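Local coordinates for cysteine protease-like VirA (PDB 3EB8), which is a Shigella virulence effector required for entry into epithelial cells and for bacterial spread, although its reported tubulin-protease activity and direct destabilisation of microtubules are disputed, at residues A[129-141]-A[333-347]. Residues are numbered along the deposited sequence; the frame is centred on the assembly and turned at random.
Sequences YFHVKDTDFNSVW and PSSEGLRNAIPPESR
The carbonyl oxygen of Phe137 illustrates how one backbone acceptor can serve both a turn and a neighbouring helix: Ser335 OG donates to Phe137 O at 3.0 Å, while Val140 N of the same type I turn reaches it from the opposite face of the carbonyl plane. Phe137 is also third in a type II turn, where a positive phi (69°) is expected. Its ring lies against helix 335-341, with Leu338 CB over one face, 3.8 Å from the ring centroid in a CH-pi contact. The Phe137 and Arg347 side chains come from opposite directions, planes 74° apart, with Phe137 CZ over one face of the guanidinium and Arg347 NH2 oblique to the ring, 3.5 Å from Phe137 CE1. That guanidinium is held by NE and NH2 gripping Ile342 O side-on and by NH1 bonding to Leu240 O. The helix starts with an N-cap, Ser334 OG accepting from Gly337 N, and its chain leads on through a 3-10 turn to strand 348-356 of the mixed sheet. Farther along, Val132 CG2 packs on Pro343 CB at 3.6 Å, and Pro344 CB touches Phe130 O at 3.2 Å. The backbone sets Glu345 CB over one face of the Tyr129 ring, 3.6 Å from its centroid, and CG, between backbone N and carbonyl carbon (chi1 36°), turns the carboxylate back to the ring, OE2 3.3 Å from Tyr129 CE1. A water accepts from Val132 N and donates to Glu345 OE2 at 2.9 Å.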
ATOM      1  N   TYR A 129       2.064  -8.872  18.257  1.00 69.74           N
ATOM      2  CA  TYR A 129       2.860  -9.015  17.042  1.00 70.08           C
ATOM      3  C   TYR A 129       3.833 -10.173  17.182  1.00 64.75           C
ATOM      4  O   TYR A 129       4.296 -10.478  18.273  1.00 66.04           O
ATOM      5  CB  TYR A 129       3.612  -7.721  16.726  1.00 61.49           C
ATOM      6  CG  TYR A 129       4.496  -7.284  17.849  1.00 74.28           C
ATOM      7  CD1 TYR A 129       5.787  -7.797  17.987  1.00 79.24           C
ATOM      8  CD2 TYR A 129       4.044  -6.376  18.800  1.00 84.07           C
ATOM      9  CE1 TYR A 129       6.609  -7.406  19.040  1.00 72.23           C
ATOM     10  CE2 TYR A 129       4.858  -5.976  19.858  1.00 73.83           C
ATOM     11  CZ  TYR A 129       6.134  -6.497  19.968  1.00 76.43           C
ATOM     12  OH  TYR A 129       6.935  -6.106  21.009  1.00 92.98           O
ATOM     13  N   PHE A 130       4.126 -10.819  16.064  1.00 64.06           N
ATOM     14  CA  PHE A 130       5.077 -11.918  16.030  1.00 64.74           C
ATOM     15  C   PHE A 130       6.497 -11.417  16.203  1.00 63.80           C
ATOM     16  O   PHE A 130       6.810 -10.285  15.828  1.00 65.53           O
ATOM     17  CB  PHE A 130       4.981 -12.664  14.698  1.00 64.56           C
ATOM     18  CG  PHE A 130       3.653 -13.309  14.457  1.00 66.68           C
ATOM     19  CD1 PHE A 130       2.992 -13.980  15.480  1.00 69.64           C
ATOM     20  CD2 PHE A 130       3.068 -13.263  13.200  1.00 66.03           C
ATOM     21  CE1 PHE A 130       1.755 -14.580  15.252  1.00 71.97           C
ATOM     22  CE2 PHE A 130       1.837 -13.869  12.960  1.00 68.31           C
ATOM     23  CZ  PHE A 130       1.179 -14.526  13.981  1.00 71.31           C
ATOM     24  N   HIS A 131       7.363 -12.262  16.760  1.00 64.29           N
ATOM     25  CA  HIS A 131       8.783 -11.948  16.836  1.00 63.06           C
ATOM     26  C   HIS A 131       9.458 -12.210  15.500  1.00 61.62           C
ATOM     27  O   HIS A 131       8.947 -12.978  14.684  1.00 64.11           O
ATOM     28  CB  HIS A 131       9.462 -12.791  17.911  1.00 65.28           C
ATOM     29  CG  HIS A 131       8.953 -12.526  19.291  1.00107.81           C
ATOM     30  ND1 HIS A 131       8.411 -13.514  20.090  1.00113.51           N
ATOM     31  CD2 HIS A 131       8.897 -11.385  20.016  1.00113.07           C
ATOM     32  CE1 HIS A 131       8.050 -12.991  21.249  1.00115.14           C
ATOM     33  NE2 HIS A 131       8.332 -11.699  21.228  1.00118.56           N
ATOM     34  N   VAL A 132      10.604 -11.580  15.275  1.00 60.02           N
ATOM     35  CA  VAL A 132      11.441 -11.913  14.129  1.00 59.09           C
ATOM     36  C   VAL A 132      11.806 -13.388  14.180  1.00 61.26           C
ATOM     37  O   VAL A 132      12.189 -13.905  15.235  1.00 63.07           O
ATOM     38  CB  VAL A 132      12.741 -11.100  14.136  1.00 57.75           C
ATOM     39  CG1 VAL A 132      13.610 -11.462  12.947  1.00 57.07           C
ATOM     40  CG2 VAL A 132      12.433  -9.598  14.142  1.00 55.94           C
ATOM     41  N   LYS A 133      11.684 -14.065  13.047  1.00 61.32           N
ATOM     42  CA  LYS A 133      12.104 -15.450  12.932  1.00 63.51           C
ATOM     43  C   LYS A 133      13.185 -15.563  11.861  1.00 62.59           C
ATOM     44  O   LYS A 133      13.249 -14.740  10.952  1.00 60.43           O
ATOM     45  CB  LYS A 133      10.907 -16.339  12.595  1.00 65.22           C
ATOM     46  CG  LYS A 133       9.836 -16.366  13.678  1.00 70.71           C
ATOM     47  CD  LYS A 133       8.590 -17.078  13.182  1.00 89.06           C
ATOM     48  CE  LYS A 133       7.429 -16.929  14.159  1.00 98.74           C
ATOM     49  NZ  LYS A 133       6.140 -17.392  13.555  1.00102.62           N
ATOM     50  N   ASP A 134      14.031 -16.581  11.985  1.00 64.50           N
ATOM     51  CA  ASP A 134      15.134 -16.809  11.056  1.00 64.20           C
ATOM     52  C   ASP A 134      14.662 -16.979   9.623  1.00 69.51           C
ATOM     53  O   ASP A 134      15.464 -16.902   8.695  1.00 62.78           O
ATOM     54  CB  ASP A 134      15.909 -18.071  11.451  1.00 73.59           C
ATOM     55  CG  ASP A 134      16.695 -17.887  12.712  1.00103.23           C
ATOM     56  OD1 ASP A 134      16.730 -16.741  13.212  1.00115.48           O
ATOM     57  OD2 ASP A 134      17.279 -18.880  13.202  1.00112.04           O
ATOM     58  N   THR A 135      13.369 -17.233   9.449  1.00 63.93           N
ATOM     59  CA  THR A 135      12.827 -17.521   8.134  1.00 63.78           C
ATOM     60  C   THR A 135      12.264 -16.277   7.451  1.00 65.23           C
ATOM     61  O   THR A 135      11.912 -16.328   6.273  1.00 60.71           O
ATOM     62  CB  THR A 135      11.721 -18.596   8.208  1.00 66.32           C
ATOM     63  OG1 THR A 135      10.780 -18.250   9.230  1.00 66.55           O
ATOM     64  CG2 THR A 135      12.309 -19.971   8.517  1.00 69.39           C
ATOM     65  N   ASP A 136      12.168 -15.169   8.184  1.00 59.51           N
ATOM     66  CA  ASP A 136      11.608 -13.937   7.623  1.00 57.25           C
ATOM     67  C   ASP A 136      12.334 -13.465   6.354  1.00 55.73           C
ATOM     68  O   ASP A 136      13.562 -13.386   6.326  1.00 55.46           O
ATOM     69  CB  ASP A 136      11.613 -12.819   8.662  1.00 56.08           C
ATOM     70  CG  ASP A 136      10.704 -13.102   9.846  1.00 57.53           C
ATOM     71  OD1 ASP A 136       9.952 -14.101   9.840  1.00 59.42           O
ATOM     72  OD2 ASP A 136      10.743 -12.299  10.795  1.00 56.99           O
ATOM     73  N   PHE A 137      11.564 -13.165   5.308  1.00 55.01           N
ATOM     74  CA  PHE A 137      12.103 -12.638   4.052  1.00 53.71           C
ATOM     75  C   PHE A 137      12.936 -13.653   3.280  1.00 59.97           C
ATOM     76  O   PHE A 137      13.633 -13.293   2.333  1.00 55.23           O
ATOM     77  CB  PHE A 137      12.915 -11.353   4.278  1.00 51.89           C
ATOM     78  CG  PHE A 137      12.084 -10.195   4.735  1.00 50.68           C
ATOM     79  CD1 PHE A 137      11.957  -9.903   6.093  1.00 50.98           C
ATOM     80  CD2 PHE A 137      11.411  -9.400   3.808  1.00 49.63           C
ATOM     81  CE1 PHE A 137      11.161  -8.837   6.518  1.00 50.00           C
ATOM     82  CE2 PHE A 137      10.621  -8.330   4.224  1.00 48.80           C
ATOM     83  CZ  PHE A 137      10.487  -8.055   5.574  1.00 49.00           C
ATOM     84  N   ASN A 138      12.866 -14.921   3.672  1.00 57.09           N
ATOM     85  CA  ASN A 138      13.579 -15.962   2.939  1.00 58.68           C
ATOM     86  C   ASN A 138      13.275 -15.958   1.436  1.00 65.64           C
ATOM     87  O   ASN A 138      14.171 -16.133   0.614  1.00 58.66           O
ATOM     88  CB  ASN A 138      13.286 -17.352   3.515  1.00 61.46           C
ATOM     89  CG  ASN A 138      14.333 -17.802   4.521  1.00 99.46           C
ATOM     90  OD1 ASN A 138      15.137 -16.997   5.010  1.00102.44           O
ATOM     91  ND2 ASN A 138      14.327 -19.096   4.843  1.00 91.22           N
ATOM     92  N   SER A 139      12.015 -15.756   1.073  1.00 58.27           N
ATOM     93  CA  SER A 139      11.631 -15.891  -0.321  1.00 58.56           C
ATOM     94  C   SER A 139      11.684 -14.583  -1.107  1.00 56.31           C
ATOM     95  O   SER A 139      11.249 -14.545  -2.262  1.00 56.49           O
ATOM     96  CB  SER A 139      10.238 -16.505  -0.432  1.00 60.18           C
ATOM     97  OG  SER A 139       9.260 -15.646   0.113  1.00 59.03           O
ATOM     98  N   VAL A 140      12.239 -13.530  -0.501  1.00 54.47           N
ATOM     99  CA  VAL A 140      12.118 -12.188  -1.057  1.00 52.56           C
ATOM    100  C   VAL A 140      12.662 -12.026  -2.483  1.00 52.48           C
ATOM    101  O   VAL A 140      12.012 -11.396  -3.310  1.00 51.86           O
ATOM    102  CB  VAL A 140      12.705 -11.107  -0.119  1.00 51.00           C
ATOM    103  CG1 VAL A 140      14.191 -11.236  -0.023  1.00 51.14           C
ATOM    104  CG2 VAL A 140      12.335  -9.726  -0.617  1.00 49.42           C
ATOM    105  N   TRP A 141      13.834 -12.587  -2.776  1.00 53.22           N
ATOM    106  CA  TRP A 141      14.391 -12.504  -4.132  1.00 53.45           C
ATOM    107  C   TRP A 141      13.485 -13.164  -5.184  1.00 54.73           C
ATOM    108  O   TRP A 141      13.268 -12.605  -6.255  1.00 57.05           O
ATOM    109  CB  TRP A 141      15.788 -13.137  -4.235  1.00 54.56           C
ATOM    110  CG  TRP A 141      16.851 -12.615  -3.302  1.00 53.85           C
ATOM    111  CD1 TRP A 141      17.951 -13.299  -2.864  1.00 60.67           C
ATOM    112  CD2 TRP A 141      16.930 -11.308  -2.712  1.00 52.05           C
ATOM    113  NE1 TRP A 141      18.704 -12.506  -2.037  1.00 65.58           N
ATOM    114  CE2 TRP A 141      18.096 -11.284  -1.916  1.00 62.39           C
ATOM    115  CE3 TRP A 141      16.124 -10.166  -2.766  1.00 50.49           C
ATOM    116  CZ2 TRP A 141      18.478 -10.157  -1.184  1.00 51.15           C
ATOM    117  CZ3 TRP A 141      16.504  -9.042  -2.035  1.00 49.30           C
ATOM    118  CH2 TRP A 141      17.669  -9.049  -1.254  1.00 49.65           C
ATOM    119  N   PRO A 333      20.723  -5.412   1.607  1.00 42.57           N
ATOM    120  CA  PRO A 333      19.763  -6.158   0.805  1.00 49.09           C
ATOM    121  C   PRO A 333      19.966  -7.671   0.947  1.00 52.28           C
ATOM    122  O   PRO A 333      20.535  -8.295   0.063  1.00 43.94           O
ATOM    123  CB  PRO A 333      20.075  -5.707  -0.633  1.00 43.79           C
ATOM    124  CG  PRO A 333      21.000  -4.585  -0.523  1.00 56.18           C
ATOM    125  CD  PRO A 333      21.716  -4.729   0.768  1.00 58.80           C
ATOM    126  N   SER A 334      19.517  -8.234   2.062  1.00 44.62           N
ATOM    127  CA  SER A 334      19.498  -9.669   2.267  1.00 48.82           C
ATOM    128  C   SER A 334      18.361  -9.998   3.218  1.00 50.56           C
ATOM    129  O   SER A 334      17.832  -9.127   3.897  1.00 63.93           O
ATOM    130  CB  SER A 334      20.821 -10.161   2.872  1.00 49.81           C
ATOM    131  OG  SER A 334      20.925  -9.802   4.243  1.00 47.87           O
ATOM    132  N   SER A 335      17.994 -11.267   3.268  1.00 45.40           N
ATOM    133  CA  SER A 335      16.987 -11.730   4.200  1.00 46.14           C
ATOM    134  C   SER A 335      17.365 -11.433   5.661  1.00 61.50           C
ATOM    135  O   SER A 335      16.507 -11.095   6.461  1.00 53.20           O
ATOM    136  CB  SER A 335      16.763 -13.223   3.981  1.00 59.18           C
ATOM    137  OG  SER A 335      16.630 -13.453   2.590  1.00 59.04           O
ATOM    138  N   GLU A 336      18.641 -11.566   6.015  1.00 47.01           N
ATOM    139  CA  GLU A 336      19.082 -11.154   7.355  1.00 61.37           C
ATOM    140  C   GLU A 336      18.904  -9.645   7.555  1.00 46.98           C
ATOM    141  O   GLU A 336      18.307  -9.218   8.533  1.00 59.38           O
ATOM    142  CB  GLU A 336      20.543 -11.570   7.667  1.00 47.99           C
ATOM    143  CG  GLU A 336      21.027 -11.053   9.035  1.00 48.62           C
ATOM    144  CD  GLU A 336      22.370 -11.588   9.459  1.00 67.18           C
ATOM    145  OE1 GLU A 336      23.006 -10.984  10.362  1.00 64.22           O
ATOM    146  OE2 GLU A 336      22.785 -12.624   8.905  1.00 72.32           O
ATOM    147  N   GLY A 337      19.435  -8.851   6.629  1.00 52.19           N
ATOM    148  CA  GLY A 337      19.270  -7.404   6.670  1.00 45.44           C
ATOM    149  C   GLY A 337      17.811  -6.972   6.821  1.00 45.48           C
ATOM    150  O   GLY A 337      17.482  -6.133   7.664  1.00 52.15           O
ATOM    151  N   LEU A 338      16.939  -7.569   6.010  1.00 45.33           N
ATOM    152  CA  LEU A 338      15.513  -7.232   5.980  1.00 45.32           C
ATOM    153  C   LEU A 338      14.745  -7.605   7.277  1.00 51.45           C
ATOM    154  O   LEU A 338      14.123  -6.749   7.892  1.00 48.83           O
ATOM    155  CB  LEU A 338      14.838  -7.847   4.737  1.00 44.96           C
ATOM    156  CG  LEU A 338      15.328  -7.375   3.360  1.00 44.13           C
ATOM    157  CD1 LEU A 338      14.387  -7.758   2.202  1.00 43.86           C
ATOM    158  CD2 LEU A 338      15.545  -5.882   3.388  1.00 47.39           C
ATOM    159  N   ARG A 339      14.797  -8.863   7.701  1.00 47.03           N
ATOM    160  CA  ARG A 339      14.076  -9.258   8.903  1.00 48.08           C
ATOM    161  C   ARG A 339      14.554  -8.484  10.144  1.00 48.56           C
ATOM    162  O   ARG A 339      13.774  -8.237  11.057  1.00 55.80           O
ATOM    163  CB  ARG A 339      14.198 -10.757   9.132  1.00 48.97           C
ATOM    164  CG  ARG A 339      15.638 -11.228   9.314  1.00 61.18           C
ATOM    165  CD  ARG A 339      15.756 -12.729   9.382  1.00 50.16           C
ATOM    166  NE  ARG A 339      16.974 -13.095  10.086  1.00 59.25           N
ATOM    167  CZ  ARG A 339      17.971 -13.796   9.556  1.00 65.93           C
ATOM    168  NH1 ARG A 339      17.887 -14.235   8.309  1.00 50.19           N
ATOM    169  NH2 ARG A 339      19.048 -14.068  10.283  1.00 51.60           N
ATOM    170  N   ASN A 340      15.831  -8.108  10.182  1.00 48.29           N
ATOM    171  CA  ASN A 340      16.342  -7.288  11.283  1.00 48.67           C
ATOM    172  C   ASN A 340      15.949  -5.809  11.157  1.00 48.00           C
ATOM    173  O   ASN A 340      15.616  -5.179  12.144  1.00 48.52           O
ATOM    174  CB  ASN A 340      17.856  -7.442  11.439  1.00 48.71           C
ATOM    175  CG  ASN A 340      18.242  -8.682  12.237  1.00 55.02           C
ATOM    176  OD1 ASN A 340      18.152  -8.705  13.476  1.00 51.00           O
ATOM    177  ND2 ASN A 340      18.712  -9.703  11.538  1.00 49.89           N
ATOM    178  N   ALA A 341      15.955  -5.277   9.938  1.00 46.95           N
ATOM    179  CA  ALA A 341      15.557  -3.882   9.702  1.00 49.39           C
ATOM    180  C   ALA A 341      14.036  -3.656   9.783  1.00 53.12           C
ATOM    181  O   ALA A 341      13.591  -2.597  10.220  1.00 46.65           O
ATOM    182  CB  ALA A 341      16.110  -3.375   8.377  1.00 45.39           C
ATOM    183  N   ILE A 342      13.256  -4.663   9.386  1.00 57.86           N
ATOM    184  CA  ILE A 342      11.796  -4.544   9.283  1.00 46.84           C
ATOM    185  C   ILE A 342      11.059  -5.671  10.008  1.00 52.53           C
ATOM    186  O   ILE A 342      10.442  -6.516   9.363  1.00 47.71           O
ATOM    187  CB  ILE A 342      11.334  -4.576   7.800  1.00 50.51           C
ATOM    188  CG1 ILE A 342      12.343  -3.846   6.904  1.00 45.22           C
ATOM    189  CG2 ILE A 342       9.910  -3.997   7.671  1.00 46.03           C
ATOM    190  CD1 ILE A 342      12.110  -4.032   5.432  1.00 44.71           C
ATOM    191  N   PRO A 343      11.153  -5.700  11.351  1.00 53.81           N
ATOM    192  CA  PRO A 343      10.461  -6.693  12.179  1.00 54.08           C
ATOM    193  C   PRO A 343       8.964  -6.437  12.137  1.00 49.95           C
ATOM    194  O   PRO A 343       8.587  -5.294  11.927  1.00 56.41           O
ATOM    195  CB  PRO A 343      10.978  -6.372  13.599  1.00 50.82           C
ATOM    196  CG  PRO A 343      11.365  -4.924  13.529  1.00 50.12           C
ATOM    197  CD  PRO A 343      12.030  -4.845  12.179  1.00 48.92           C
ATOM    198  N   PRO A 344       8.135  -7.475  12.357  1.00 50.68           N
ATOM    199  CA  PRO A 344       6.670  -7.349  12.436  1.00 50.93           C
ATOM    200  C   PRO A 344       6.180  -6.129  13.238  1.00 51.21           C
ATOM    201  O   PRO A 344       5.283  -5.409  12.771  1.00 50.73           O
ATOM    202  CB  PRO A 344       6.252  -8.646  13.132  1.00 52.17           C
ATOM    203  CG  PRO A 344       7.284  -9.628  12.721  1.00 52.12           C
ATOM    204  CD  PRO A 344       8.574  -8.871  12.536  1.00 51.40           C
ATOM    205  N   GLU A 345       6.761  -5.906  14.412  1.00 52.04           N
ATOM    206  CA  GLU A 345       6.383  -4.797  15.278  1.00 69.35           C
ATOM    207  C   GLU A 345       6.506  -3.429  14.617  1.00 61.27           C
ATOM    208  O   GLU A 345       5.814  -2.495  14.995  1.00 54.30           O
ATOM    209  CB  GLU A 345       7.207  -4.819  16.574  1.00 73.94           C
ATOM    210  CG  GLU A 345       8.647  -5.271  16.377  1.00105.76           C
ATOM    211  CD  GLU A 345       9.320  -5.716  17.673  1.00127.45           C
ATOM    212  OE1 GLU A 345       9.530  -4.860  18.564  1.00131.10           O
ATOM    213  OE2 GLU A 345       9.649  -6.921  17.794  1.00127.70           O
ATOM    214  N   SER A 346       7.395  -3.288  13.645  1.00 50.37           N
ATOM    215  CA  SER A 346       7.514  -1.990  12.979  1.00 66.65           C
ATOM    216  C   SER A 346       6.746  -1.872  11.664  1.00 58.17           C
ATOM    217  O   SER A 346       6.819  -0.840  10.989  1.00 57.83           O
ATOM    218  CB  SER A 346       8.978  -1.583  12.800  1.00 60.46           C
ATOM    219  OG  SER A 346       9.802  -2.719  12.673  1.00 71.75           O
ATOM    220  N   ARG A 347       6.000  -2.913  11.305  1.00 48.78           N
ATOM    221  CA  ARG A 347       5.148  -2.836  10.121  1.00 48.25           C
ATOM    222  C   ARG A 347       3.733  -2.538  10.550  1.00 52.60           C
ATOM    223  O   ARG A 347       3.231  -3.137  11.496  1.00 51.07           O
ATOM    224  CB  ARG A 347       5.136  -4.135   9.317  1.00 47.87           C
ATOM    225  CG  ARG A 347       6.465  -4.672   8.908  1.00 47.49           C
ATOM    226  CD  ARG A 347       6.286  -6.043   8.353  1.00 47.53           C
ATOM    227  NE  ARG A 347       7.447  -6.847   8.653  1.00 47.79           N
ATOM    228  CZ  ARG A 347       7.466  -8.172   8.648  1.00 50.74           C
ATOM    229  NH1 ARG A 347       6.374  -8.861   8.337  1.00 48.45           N
ATOM    230  NH2 ARG A 347       8.586  -8.808   8.948  1.00 48.55           N
TER
HETATM  231  O   HOH W   1      10.878  -9.501  17.516  1.00 54.05           O
HETATM  232  O   HOH W   2      11.160  -9.535  10.498  1.00 43.84           O